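Local coordinates for mandelate racemase/muconate lactonizing enzyme family protein (Sulfitobacter sp. NAS-14.1, PDB 3T4W) that probably acts as a lyase of the enolase superfamily, abstracting the proton next to a carboxylate in a substrate whose identity is unsettled, at residues A[134-139]-A[346-351]; A[94-99]-A[285-290]; A[358-363]-A[372-377]; A[27-32]-A[391-396]. All coordinates share one frame; numbering follows the deposited sequence.

How the contacts relate
Contact 4 opens first: strand 25-33 of the N-terminal antiparallel sheet waits until the turn into helix 393-398 for its partner, so its loop takes in the other three contacts. Contact 2 opens at 94-99 and contact 1 at 134-139. The chain then runs through the barrel, closing contact 2 at 285-290 and contact 1 at 346-351, so these two loops cross. Contact 3 follows as a short local closure between 358-363 and 372-377. Contacts 1 and 2 set the N-terminal region against barrel helices, with centres about 20 Å apart, and both also touch the second subunit. Contact 3 meets contact 4 directly, through packing of Phe363 on Leu395.

Contact 1: residues A[134-139]-A[346-351]; sequences PVYALI and LAASIP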
loop_
_atom_site.group_PDB
_atom_site.type_symbol
_atom_site.label_atom_id
_atom_site.label_comp_id
_atom_site.label_asym_id
_atom_site.label_seq_id
_atom_site.Cartn_x
_atom_site.Cartn_y
_atom_site.Cartn_z
ATOM N N PRO A 134 -37.382 -11.570 26.336
ATOM C CA PRO A 134 -36.030 -12.129 26.312
ATOM C C PRO A 134 -35.068 -11.063 25.810
ATOM O O PRO A 134 -35.491 -10.171 25.072
ATOM C CB PRO A 134 -36.136 -13.265 25.286
ATOM C CG PRO A 134 -37.605 -13.535 25.146
ATOM C CD PRO A 134 -38.261 -12.210 25.345
ATOM N N VAL A 135 -33.797 -11.149 26.201
ATOM C CA VAL A 135 -32.809 -10.144 25.821
ATOM C C VAL A 135 -32.701 -9.939 24.308
ATOM O O VAL A 135 -32.636 -8.804 23.831
ATOM C CB VAL A 135 -31.420 -10.459 26.421
ATOM C CG1 VAL A 135 -30.345 -9.563 25.817
ATOM C CG2 VAL A 135 -31.465 -10.294 27.919
ATOM N N TYR A 136 -32.688 -11.027 23.547
ATOM C CA TYR A 136 -32.514 -10.902 22.105
ATOM C C TYR A 136 -33.622 -10.066 21.485
ATOM O O TYR A 136 -33.408 -9.402 20.479
ATOM C CB TYR A 136 -32.397 -12.266 21.419
ATOM C CG TYR A 136 -33.601 -13.167 21.564
ATOM C CD1 TYR A 136 -34.753 -12.954 20.817
ATOM C CD2 TYR A 136 -33.573 -14.250 22.428
ATOM C CE1 TYR A 136 -35.848 -13.780 20.950
ATOM C CE2 TYR A 136 -34.661 -15.083 22.559
ATOM C CZ TYR A 136 -35.792 -14.842 21.824
ATOM O OH TYR A 136 -36.865 -15.680 21.962
ATOM N N ALA A 137 -34.796 -10.074 22.109
ATOM C CA ALA A 137 -35.923 -9.306 21.598
ATOM C C ALA A 137 -35.689 -7.802 21.734
ATOM O O ALA A 137 -36.340 -6.996 21.064
ATOM C CB ALA A 137 -37.210 -9.715 22.306
ATOM N N LEU A 138 -34.759 -7.428 22.600
ATOM C CA LEU A 138 -34.495 -6.019 22.865
ATOM C C LEU A 138 -33.338 -5.525 22.014
ATOM O O LEU A 138 -33.102 -4.325 21.906
ATOM C CB LEU A 138 -34.201 -5.803 24.356
ATOM C CG LEU A 138 -35.296 -6.314 25.309
ATOM C CD1 LEU A 138 -34.868 -6.223 26.770
ATOM C CD2 LEU A 138 -36.604 -5.564 25.092
ATOM N N ILE A 139 -32.631 -6.464 21.393
ATOM C CA ILE A 139 -31.448 -6.144 20.611
ATOM C C ILE A 139 -31.540 -6.602 19.139
ATOM O O ILE A 139 -30.590 -7.146 18.579
ATOM C CB ILE A 139 -30.169 -6.701 21.292
ATOM C CG1 ILE A 139 -30.221 -8.226 21.412
ATOM C CG2 ILE A 139 -29.988 -6.099 22.687
ATOM C CD1 ILE A 139 -29.002 -8.817 22.121
ATOM N N LEU A 346 -26.923 -12.926 22.328
ATOM C CA LEU A 346 -26.215 -12.279 21.233
ATOM C C LEU A 346 -26.435 -13.100 19.961
ATOM O O LEU A 346 -26.908 -12.587 18.949
ATOM C CB LEU A 346 -24.719 -12.160 21.540
ATOM C CG LEU A 346 -23.838 -11.515 20.463
ATOM C CD1 LEU A 346 -24.266 -10.076 20.182
ATOM C CD2 LEU A 346 -22.363 -11.561 20.858
ATOM N N ALA A 347 -26.105 -14.385 20.037
ATOM C CA ALA A 347 -26.232 -15.289 18.901
ATOM C C ALA A 347 -27.597 -15.196 18.218
ATOM O O ALA A 347 -27.677 -15.062 16.999
ATOM C CB ALA A 347 -25.946 -16.723 19.327
ATOM N N ALA A 348 -28.669 -15.276 19.001
ATOM C CA ALA A 348 -30.012 -15.305 18.437
ATOM C C ALA A 348 -30.348 -14.017 17.701
ATOM O O ALA A 348 -31.255 -13.993 16.867
ATOM C CB ALA A 348 -31.044 -15.571 19.528
ATOM N N SER A 349 -29.617 -12.949 18.012
ATOM C CA SER A 349 -29.941 -11.629 17.487
ATOM C C SER A 349 -29.117 -11.195 16.261
ATOM O O SER A 349 -29.421 -10.171 15.644
ATOM C CB SER A 349 -29.813 -10.569 18.587
ATOM O OG SER A 349 -28.479 -10.096 18.687
ATOM N N ILE A 350 -28.083 -11.949 15.905
ATOM C CA ILE A 350 -27.209 -11.519 14.810
ATOM C C ILE A 350 -27.279 -12.439 13.582
ATOM O O ILE A 350 -27.219 -13.662 13.701
ATOM C CB ILE A 350 -25.751 -11.370 15.275
ATOM C CG1 ILE A 350 -25.266 -12.670 15.908
ATOM C CG2 ILE A 350 -25.619 -10.215 16.268
ATOM C CD1 ILE A 350 -23.751 -12.776 15.983
ATOM N N PRO A 351 -27.429 -11.848 12.392
ATOM C CA PRO A 351 -27.504 -12.656 11.171
ATOM C C PRO A 351 -26.189 -13.391 10.917
ATOM O O PRO A 351 -26.199 -14.493 10.372
ATOM C CB PRO A 351 -27.749 -11.603 10.077
ATOM C CG PRO A 351 -27.208 -10.334 10.664
ATOM C CD PRO A 351 -27.624 -10.419 12.106
#
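Tyr136 and Ser349 mark the closest approach of the backbones, CA to CA 5.3 Å, where a short helical turn at 135-138 lies against the end of helix 337-349. Ala348 CB sits 4.0 Å from Tyr136 CB and reaches the first ring atoms obliquely. With CG lodged between its own backbone N and carbonyl carbon (chi1 61°), Tyr136 sends its ring away from 346-351, over Pro134 CB on one face, to a hydrogen bond from its OH to Pro382 O. The pairing is a joint between the two regions of an enolase-superfamily chain: the linker leaving helix 110-130 for the first barrel strand, 146-152, meets a helix on the barrel's outside. Ile139 lies alongside Ser349, its CG1 3.7 Å from Ser349 CB and its CD1 3.7 Å from Ser349 OG. That hydroxyl donates back to Leu346 O at 3.0 Å, sharing this carbonyl with Ser349 N. Lys316 of helix 312-323 hydrogen-bonds both Ser349 OG and Ile139 O, so one ammonium links the two segments. With an alanine in place of Ser349, the Lys316 ammonium would probably lose one of these two holds and become freer to turn, while Ile139 CD1 would lose a neighbour.

Contact 2: residues A[94-99]-A[285-290]; sequences LMYRRA and TTKAEF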
loop_
_atom_site.group_PDB
_atom_site.type_symbol
_atom_site.label_atom_id
_atom_site.label_comp_id
_atom_site.label_asym_id
_atom_site.label_seq_id
_atom_site.Cartn_x
_atom_site.Cartn_y
_atom_site.Cartn_z
ATOM N N LEU A 94 -24.060 5.228 28.013
ATOM C CA LEU A 94 -23.488 6.175 28.966
ATOM C C LEU A 94 -22.547 5.494 29.963
ATOM O O LEU A 94 -21.464 6.004 30.271
ATOM C CB LEU A 94 -24.606 6.914 29.706
ATOM C CG LEU A 94 -24.213 7.916 30.797
ATOM C CD1 LEU A 94 -23.406 9.063 30.217
ATOM C CD2 LEU A 94 -25.449 8.443 31.528
ATOM N N MET A 95 -22.965 4.343 30.470
ATOM C CA MET A 95 -22.207 3.682 31.520
ATOM C C MET A 95 -20.931 3.106 30.929
ATOM O O MET A 95 -19.873 3.107 31.564
ATOM C CB MET A 95 -23.054 2.610 32.211
ATOM C CG MET A 95 -24.077 3.190 33.186
ATOM S SD MET A 95 -25.003 1.943 34.103
ATOM C CE MET A 95 -26.170 1.402 32.854
ATOM N N TYR A 96 -21.031 2.645 29.691
ATOM C CA TYR A 96 -19.866 2.126 29.003
ATOM C C TYR A 96 -18.847 3.239 28.790
ATOM O O TYR A 96 -17.658 3.069 29.072
ATOM C CB TYR A 96 -20.266 1.485 27.682
ATOM C CG TYR A 96 -19.092 1.180 26.782
ATOM C CD1 TYR A 96 -18.536 -0.092 26.746
ATOM C CD2 TYR A 96 -18.543 2.167 25.965
ATOM C CE1 TYR A 96 -17.466 -0.377 25.926
ATOM C CE2 TYR A 96 -17.468 1.894 25.141
ATOM C CZ TYR A 96 -16.933 0.618 25.126
ATOM O OH TYR A 96 -15.867 0.323 24.305
ATOM N N ARG A 97 -19.311 4.387 28.311
ATOM C CA ARG A 97 -18.419 5.524 28.114
ATOM C C ARG A 97 -17.709 5.939 29.404
ATOM O O ARG A 97 -16.526 6.262 29.382
ATOM C CB ARG A 97 -19.158 6.716 27.497
ATOM C CG ARG A 97 -19.445 6.587 26.005
ATOM C CD ARG A 97 -18.275 5.971 25.242
ATOM N NE ARG A 97 -17.139 6.880 25.088
ATOM C CZ ARG A 97 -16.068 6.622 24.336
ATOM N NH1 ARG A 97 -15.982 5.485 23.662
ATOM N NH2 ARG A 97 -15.081 7.504 24.254
ATOM N N ARG A 98 -18.435 5.935 30.524
ATOM C CA ARG A 98 -17.863 6.285 31.831
ATOM C C ARG A 98 -16.759 5.317 32.246
ATOM O O ARG A 98 -15.683 5.732 32.671
ATOM C CB ARG A 98 -18.936 6.272 32.917
ATOM C CG ARG A 98 -19.917 7.423 32.890
ATOM C CD ARG A 98 -21.015 7.167 33.910
ATOM N NE ARG A 98 -21.997 8.242 33.980
ATOM C CZ ARG A 98 -23.190 8.124 34.560
ATOM N NH1 ARG A 98 -23.556 6.971 35.104
ATOM N NH2 ARG A 98 -24.023 9.155 34.586
ATOM N N ALA A 99 -17.044 4.022 32.142
ATOM C CA ALA A 99 -16.089 2.989 32.532
ATOM C C ALA A 99 -14.868 2.964 31.611
ATOM O O ALA A 99 -13.730 2.948 32.079
ATOM C CB ALA A 99 -16.774 1.622 32.568
ATOM N N THR A 285 -10.497 -7.066 23.957
ATOM C CA THR A 285 -11.524 -6.318 24.667
ATOM C C THR A 285 -11.888 -5.012 23.966
ATOM O O THR A 285 -11.013 -4.293 23.480
ATOM C CB THR A 285 -11.103 -6.021 26.128
ATOM O OG1 THR A 285 -12.184 -5.376 26.818
ATOM C CG2 THR A 285 -9.855 -5.125 26.169
ATOM N N THR A 286 -13.186 -4.718 23.933
ATOM C CA THR A 286 -13.739 -3.542 23.248
ATOM C C THR A 286 -13.602 -3.581 21.724
ATOM O O THR A 286 -12.714 -4.235 21.167
ATOM C CB THR A 286 -13.181 -2.189 23.788
ATOM O OG1 THR A 286 -11.987 -1.823 23.082
ATOM C CG2 THR A 286 -12.924 -2.250 25.302
ATOM N N LYS A 287 -14.494 -2.856 21.059
ATOM C CA LYS A 287 -14.518 -2.781 19.607
ATOM C C LYS A 287 -13.255 -2.107 19.066
ATOM O O LYS A 287 -12.921 -2.254 17.893
ATOM C CB LYS A 287 -15.765 -2.022 19.149
ATOM C CG LYS A 287 -15.658 -0.522 19.337
ATOM C CD LYS A 287 -16.989 0.125 19.657
ATOM C CE LYS A 287 -16.757 1.519 20.244
ATOM N NZ LYS A 287 -17.415 1.712 21.571
ATOM N N ALA A 288 -12.557 -1.362 19.921
ATOM C CA ALA A 288 -11.345 -0.661 19.499
ATOM C C ALA A 288 -10.197 -1.633 19.222
ATOM O O ALA A 288 -9.217 -1.283 18.563
ATOM C CB ALA A 288 -10.928 0.360 20.544
ATOM N N GLU A 289 -10.322 -2.851 19.736
ATOM C CA GLU A 289 -9.303 -3.865 19.516
ATOM C C GLU A 289 -9.713 -4.827 18.417
ATOM O O GLU A 289 -8.863 -5.452 17.788
ATOM C CB GLU A 289 -8.999 -4.628 20.802
ATOM C CG GLU A 289 -8.159 -3.837 21.786
ATOM C CD GLU A 289 -7.720 -4.669 22.975
ATOM O OE1 GLU A 289 -7.976 -5.892 22.981
ATOM O OE2 GLU A 289 -7.115 -4.100 23.903
ATOM N N PHE A 290 -11.015 -4.932 18.178
ATOM C CA PHE A 290 -11.517 -5.821 17.148
ATOM C C PHE A 290 -11.494 -5.139 15.786
ATOM O O PHE A 290 -11.395 -5.801 14.751
ATOM C CB PHE A 290 -12.922 -6.320 17.503
ATOM C CG PHE A 290 -12.918 -7.494 18.443
ATOM C CD1 PHE A 290 -12.764 -8.785 17.958
ATOM C CD2 PHE A 290 -13.036 -7.306 19.813
ATOM C CE1 PHE A 290 -12.749 -9.870 18.822
ATOM C CE2 PHE A 290 -13.012 -8.384 20.680
ATOM C CZ PHE A 290 -12.873 -9.667 20.186
#
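Tyr96 and Thr286 are the nearest residues by backbone, yet their CA atoms stand 10.1 Å apart, so helix 92-101 and the start of helix 287-295 meet through side chains. Tyr96 does most of the bridging: CG anti to its backbone N (chi1 168°) carries the ring across to the 285-290 segment, and the phenol oxygen arrives 3.7 Å from Thr286 CB, the two side chains crossing at roughly a right angle. Lys287 comes in beside the same ring end. Its chain, bent at chi2 and chi4, delivers NZ to 3.4 Å from Tyr96 OH and 3.6 Å from Tyr96 CE2, an oblique approach to the ring. Phe116 of helix 110-130 and Tyr100 pack on the Tyr96 ring from within the N-terminal domain.

Thr286 is also the N-cap of the barrel helix. Its OG1 accepts from Ala288 N at 3.2 Å and donates to Thr285 O at 2.7 Å, fixing the rotation of the hydroxyl and leaving the CB side turned to the tyrosine. Thr285 N in turn bonds Glu289 OE1 at 2.9 Å, and Glu314 takes Lys287 N together with a weak bond from Tyr96 OH. Arg97 NH1 lies 4.5 Å from Lys287 NZ; Glu323 of the second subunit makes long, weak ion pairs with both. The two cations therefore gather round one carboxylate from another chain, which probably offsets a little of their charge; the link to the second subunit through these pairs is a loose one.

Contact 3: residues A[358-363]-A[372-377]; sequences CIETPF and IKVEDG
Cys358, at the end of the barrel's last parallel strand, 356-358, packs against Val374 in the loop that leads to strand 378-380. Both of these strands pair with strand 146-152, the first of the barrel: the former runs parallel to it and helps close the ring, the latter runs antiparallel. The backbones keep their distance, with Cys358 CA and Val374 CA 8.0 Å apart, and no hydrogen bond crosses between them. Contact is made by the side chains of three residues.

Val374 divides its surface between two partners. Its CG2 branch, beside the backbone N and anti to the carbonyl carbon, meets Cys358 SG at 3.7 Å, while its CB faces Glu360, whose OE1 lies 4.1 Å away. Glu360 reaches there with a chain extended beyond CG, crossing the valine at a slant. Trp340 of helix 337-349 and Ile379 of strand 378-380 both pack on Cys358 and Val374, so the sulfur and the methyl are packed among apolar side chains of the same chain.

The polar end of Glu360 is spoken for elsewhere: OE1 hydrogen-bonds Tyr183 OH and forms a long, weak ion pair with Arg181. Across the segments, then, the contact is purely van der Waals, graded from the buried sulfur of Cys358, through a partly exposed valine, to a solvent-exposed glutamate that only brushes the valine while its OE1 is held by Tyr183 and its charge is probably eased only a little by the distant Arg181.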
loop_
_atom_site.group_PDB
_atom_site.type_symbol
_atom_site.label_atom_id
_atom_site.label_comp_id
_atom_site.label_asym_id
_atom_site.label_seq_id
_atom_site.Cartn_x
_atom_site.Cartn_y
_atom_site.Cartn_z
ATOM N N CYS A 358 -19.828 -24.394 23.665
ATOM C CA CYS A 358 -20.655 -24.995 24.702
ATOM C C CYS A 358 -19.839 -25.881 25.635
ATOM O O CYS A 358 -18.855 -26.503 25.228
ATOM C CB CYS A 358 -21.795 -25.802 24.089
ATOM S SG CYS A 358 -23.046 -24.815 23.258
ATOM N N ILE A 359 -20.262 -25.928 26.892
ATOM C CA ILE A 359 -19.626 -26.772 27.888
ATOM C C ILE A 359 -20.700 -27.414 28.747
ATOM O O ILE A 359 -21.311 -26.748 29.581
ATOM C CB ILE A 359 -18.689 -25.959 28.789
ATOM C CG1 ILE A 359 -17.711 -25.146 27.936
ATOM C CG2 ILE A 359 -17.960 -26.880 29.760
ATOM C CD1 ILE A 359 -16.670 -24.402 28.729
ATOM N N GLU A 360 -20.932 -28.706 28.533
ATOM C CA GLU A 360 -21.944 -29.440 29.284
ATOM C C GLU A 360 -21.345 -30.178 30.469
ATOM O O GLU A 360 -20.704 -31.210 30.310
ATOM C CB GLU A 360 -22.682 -30.438 28.385
ATOM C CG GLU A 360 -23.430 -29.806 27.219
ATOM C CD GLU A 360 -24.355 -30.786 26.520
ATOM O OE1 GLU A 360 -24.072 -31.147 25.358
ATOM O OE2 GLU A 360 -25.363 -31.202 27.137
ATOM N N THR A 361 -21.553 -29.636 31.659
ATOM C CA THR A 361 -21.218 -30.330 32.890
ATOM C C THR A 361 -22.436 -30.229 33.783
ATOM O O THR A 361 -23.205 -29.275 33.670
ATOM C CB THR A 361 -20.039 -29.669 33.621
ATOM O OG1 THR A 361 -20.409 -28.339 33.997
ATOM C CG2 THR A 361 -18.796 -29.621 32.736
ATOM N N PRO A 362 -22.630 -31.221 34.662
ATOM C CA PRO A 362 -23.706 -31.178 35.661
ATOM C C PRO A 362 -23.758 -29.840 36.399
ATOM O O PRO A 362 -24.847 -29.343 36.677
ATOM C CB PRO A 362 -23.323 -32.300 36.625
ATOM C CG PRO A 362 -22.623 -33.290 35.756
ATOM C CD PRO A 362 -21.896 -32.497 34.695
ATOM N N PHE A 363 -22.603 -29.253 36.695
ATOM C CA PHE A 363 -22.593 -27.997 37.439
ATOM C C PHE A 363 -23.151 -26.811 36.645
ATOM O O PHE A 363 -23.910 -25.999 37.186
ATOM C CB PHE A 363 -21.202 -27.671 37.990
ATOM C CG PHE A 363 -21.220 -26.624 39.066
ATOM C CD1 PHE A 363 -21.848 -26.872 40.281
ATOM C CD2 PHE A 363 -20.631 -25.388 38.864
ATOM C CE1 PHE A 363 -21.878 -25.911 41.273
ATOM C CE2 PHE A 363 -20.659 -24.422 39.856
ATOM C CZ PHE A 363 -21.281 -24.684 41.060
ATOM N N ILE A 372 -31.644 -23.132 30.434
ATOM C CA ILE A 372 -31.180 -23.135 29.060
ATOM C C ILE A 372 -30.337 -24.383 28.843
ATOM O O ILE A 372 -29.488 -24.712 29.667
ATOM C CB ILE A 372 -30.353 -21.887 28.747
ATOM C CG1 ILE A 372 -31.161 -20.621 29.048
ATOM C CG2 ILE A 372 -29.924 -21.896 27.303
ATOM C CD1 ILE A 372 -30.526 -19.352 28.520
ATOM N N LYS A 373 -30.581 -25.096 27.749
ATOM C CA LYS A 373 -29.867 -26.340 27.512
ATOM C C LYS A 373 -29.553 -26.548 26.033
ATOM O O LYS A 373 -30.272 -26.062 25.157
ATOM C CB LYS A 373 -30.668 -27.529 28.058
ATOM C CG LYS A 373 -31.922 -27.848 27.249
ATOM C CD LYS A 373 -32.783 -28.928 27.904
ATOM C CE LYS A 373 -33.409 -28.422 29.189
ATOM N NZ LYS A 373 -34.265 -29.447 29.846
ATOM N N VAL A 374 -28.458 -27.256 25.768
ATOM C CA VAL A 374 -28.129 -27.701 24.422
ATOM C C VAL A 374 -28.966 -28.938 24.145
ATOM O O VAL A 374 -29.123 -29.785 25.021
ATOM C CB VAL A 374 -26.629 -28.061 24.283
ATOM C CG1 VAL A 374 -26.317 -28.511 22.860
ATOM C CG2 VAL A 374 -25.753 -26.884 24.673
ATOM N N GLU A 375 -29.512 -29.031 22.937
ATOM C CA GLU A 375 -30.310 -30.186 22.532
ATOM C C GLU A 375 -29.929 -30.622 21.124
ATOM O O GLU A 375 -30.077 -29.853 20.175
ATOM C CB GLU A 375 -31.801 -29.847 22.559
ATOM C CG GLU A 375 -32.280 -29.219 23.849
ATOM C CD GLU A 375 -33.698 -28.692 23.745
ATOM O OE1 GLU A 375 -33.874 -27.456 23.664
ATOM O OE2 GLU A 375 -34.636 -29.514 23.732
ATOM N N ASP A 376 -29.446 -31.851 20.990
ATOM C CA ASP A 376 -29.061 -32.373 19.683
ATOM C C ASP A 376 -28.145 -31.400 18.937
ATOM O O ASP A 376 -28.311 -31.164 17.735
ATOM C CB ASP A 376 -30.308 -32.675 18.849
ATOM C CG ASP A 376 -31.276 -33.596 19.570
ATOM O OD1 ASP A 376 -30.800 -34.492 20.304
ATOM O OD2 ASP A 376 -32.508 -33.425 19.405
ATOM N N GLY A 377 -27.195 -30.823 19.663
ATOM C CA GLY A 377 -26.195 -29.958 19.066
ATOM C C GLY A 377 -26.606 -28.508 18.895
ATOM O O GLY A 377 -25.799 -27.685 18.463
#

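Contact 4: residues A[27-32]-A[391-396]; sequences DLEVIV and VDEALA
Ile31 and Glu393 lead this contact, in which strand 25-33, at the edge of the three-stranded antiparallel sheet of the N-terminal capping domain, receives helix 393-398 from the far end of the chain. Such a return of the C-terminal part of the chain to the cap is a familiar feature of the enolase superfamily. Ile31 CD1 rests 4.0 Å from Glu393 CG, the side chains crossing at about a right angle. The other branch, CG2, touches Ala396 CB at 4.2 Å; CG2 lies anti to the backbone N of Ile31, which turns it to the helix.

Beyond the isoleucine, two carboxylates face each other: Glu29 OE1 and Glu393 OE2 are 3.4 Å apart, with their planes turned 64° from one another. The pair is not hydrogen-bonded, both oxygens being acceptors, but Arg397 forms salt bridges to both, from NH1 to Glu29 OE1 and from NE to Glu393 OE2, so the acids gather round one guanidinium. Lys49 on the neighbouring strand takes Glu393 OE1. A lysine in place of Glu393 would put a like charge beside Arg397 and Lys49; Lys49 would probably lose its carboxylate mate here, and Arg397 would probably keep only the Glu29 half of its grip. Trp59 of strand 57-62 packs on both Ile31 and Glu393.

Further out, the helix start is held by Asp392, the N-cap, whose OD1 accepts from Leu395 N at 3.0 Å. At the far end a water joins the backbones, donating to Val32 O and to Ala396 O, 2.8 Å to each.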
loop_
_atom_site.group_PDB
_atom_site.type_symbol
_atom_site.label_atom_id
_atom_site.label_comp_id
_atom_site.label_asym_id
_atom_site.label_seq_id
_atom_site.Cartn_x
_atom_site.Cartn_y
_atom_site.Cartn_z
ATOM N N ASP A 27 -28.050 -2.014 44.410
ATOM C CA ASP A 27 -27.264 -3.031 45.103
ATOM C C ASP A 27 -26.346 -3.850 44.199
ATOM O O ASP A 27 -26.631 -4.070 43.017
ATOM C CB ASP A 27 -28.179 -3.969 45.885
ATOM C CG ASP A 27 -28.886 -3.267 47.014
ATOM O OD1 ASP A 27 -28.231 -2.418 47.663
ATOM O OD2 ASP A 27 -30.088 -3.561 47.242
ATOM N N LEU A 28 -25.242 -4.309 44.778
ATOM C CA LEU A 28 -24.310 -5.166 44.068
ATOM C C LEU A 28 -23.800 -6.260 44.982
ATOM O O LEU A 28 -23.300 -5.985 46.074
ATOM C CB LEU A 28 -23.127 -4.357 43.537
ATOM C CG LEU A 28 -21.822 -5.157 43.445
ATOM C CD1 LEU A 28 -21.774 -5.957 42.158
ATOM C CD2 LEU A 28 -20.612 -4.243 43.564
ATOM N N GLU A 29 -23.938 -7.501 44.533
ATOM C CA GLU A 29 -23.305 -8.637 45.197
ATOM C C GLU A 29 -22.363 -9.348 44.235
ATOM O O GLU A 29 -22.707 -9.587 43.073
ATOM C CB GLU A 29 -24.345 -9.619 45.737
ATOM C CG GLU A 29 -24.784 -9.325 47.163
ATOM C CD GLU A 29 -25.967 -10.174 47.588
ATOM O OE1 GLU A 29 -25.965 -11.387 47.293
ATOM O OE2 GLU A 29 -26.904 -9.630 48.213
ATOM N N VAL A 30 -21.170 -9.667 44.721
ATOM C CA VAL A 30 -20.204 -10.429 43.942
ATOM C C VAL A 30 -20.128 -11.835 44.506
ATOM O O VAL A 30 -20.051 -12.021 45.720
ATOM C CB VAL A 30 -18.798 -9.790 43.985
ATOM C CG1 VAL A 30 -17.759 -10.757 43.440
ATOM C CG2 VAL A 30 -18.782 -8.495 43.198
ATOM N N ILE A 31 -20.163 -12.832 43.634
ATOM C CA ILE A 31 -20.077 -14.206 44.100
ATOM C C ILE A 31 -19.096 -14.992 43.251
ATOM O O ILE A 31 -19.288 -15.140 42.044
ATOM C CB ILE A 31 -21.434 -14.914 44.044
ATOM C CG1 ILE A 31 -22.463 -14.196 44.920
ATOM C CG2 ILE A 31 -21.286 -16.374 44.451
ATOM C CD1 ILE A 31 -23.885 -14.702 44.705
ATOM N N VAL A 32 -18.044 -15.491 43.890
ATOM C CA VAL A 32 -17.074 -16.338 43.218
ATOM C C VAL A 32 -17.359 -17.811 43.514
ATOM O O VAL A 32 -17.282 -18.258 44.656
ATOM C CB VAL A 32 -15.645 -15.980 43.640
ATOM C CG1 VAL A 32 -14.651 -16.947 43.022
ATOM C CG2 VAL A 32 -15.333 -14.547 43.251
ATOM N N VAL A 391 -31.041 -18.610 38.249
ATOM C CA VAL A 391 -29.749 -18.813 38.893
ATOM C C VAL A 391 -29.948 -19.416 40.286
ATOM O O VAL A 391 -30.817 -18.982 41.047
ATOM C CB VAL A 391 -28.943 -17.498 38.987
ATOM C CG1 VAL A 391 -27.516 -17.778 39.418
ATOM C CG2 VAL A 391 -28.945 -16.791 37.654
ATOM N N ASP A 392 -29.161 -20.433 40.609
ATOM C CA ASP A 392 -29.251 -21.061 41.925
ATOM C C ASP A 392 -28.190 -20.488 42.850
ATOM O O ASP A 392 -27.112 -21.059 43.014
ATOM C CB ASP A 392 -29.107 -22.578 41.817
ATOM C CG ASP A 392 -29.350 -23.290 43.141
ATOM O OD1 ASP A 392 -29.273 -22.638 44.207
ATOM O OD2 ASP A 392 -29.606 -24.514 43.111
ATOM N N GLU A 393 -28.507 -19.355 43.459
ATOM C CA GLU A 393 -27.547 -18.655 44.295
ATOM C C GLU A 393 -27.010 -19.504 45.439
ATOM O O GLU A 393 -25.809 -19.513 45.698
ATOM C CB GLU A 393 -28.153 -17.375 44.851
ATOM C CG GLU A 393 -27.212 -16.634 45.775
ATOM C CD GLU A 393 -27.734 -15.268 46.129
ATOM O OE1 GLU A 393 -28.759 -14.859 45.540
ATOM O OE2 GLU A 393 -27.122 -14.605 46.989
ATOM N N ALA A 394 -27.899 -20.203 46.135
ATOM C CA ALA A 394 -27.481 -21.029 47.259
ATOM C C ALA A 394 -26.441 -22.067 46.815
ATOM O O ALA A 394 -25.490 -22.359 47.547
ATOM C CB ALA A 394 -28.685 -21.691 47.922
ATOM N N LEU A 395 -26.607 -22.602 45.610
ATOM C CA LEU A 395 -25.669 -23.595 45.086
ATOM C C LEU A 395 -24.283 -23.006 44.784
ATOM O O LEU A 395 -23.261 -23.637 45.061
ATOM C CB LEU A 395 -26.247 -24.273 43.842
ATOM C CG LEU A 395 -25.317 -25.219 43.076
ATOM C CD1 LEU A 395 -24.833 -26.340 43.970
ATOM C CD2 LEU A 395 -26.022 -25.773 41.845
ATOM N N ALA A 396 -24.256 -21.799 44.223
ATOM C CA ALA A 396 -23.003 -21.103 43.925
ATOM C C ALA A 396 -22.212 -20.775 45.189
ATOM O O ALA A 396 -20.984 -20.925 45.226
ATOM C CB ALA A 396 -23.275 -19.833 43.129
HETATM O O HOH W 1 -19.280 -19.048 46.386
#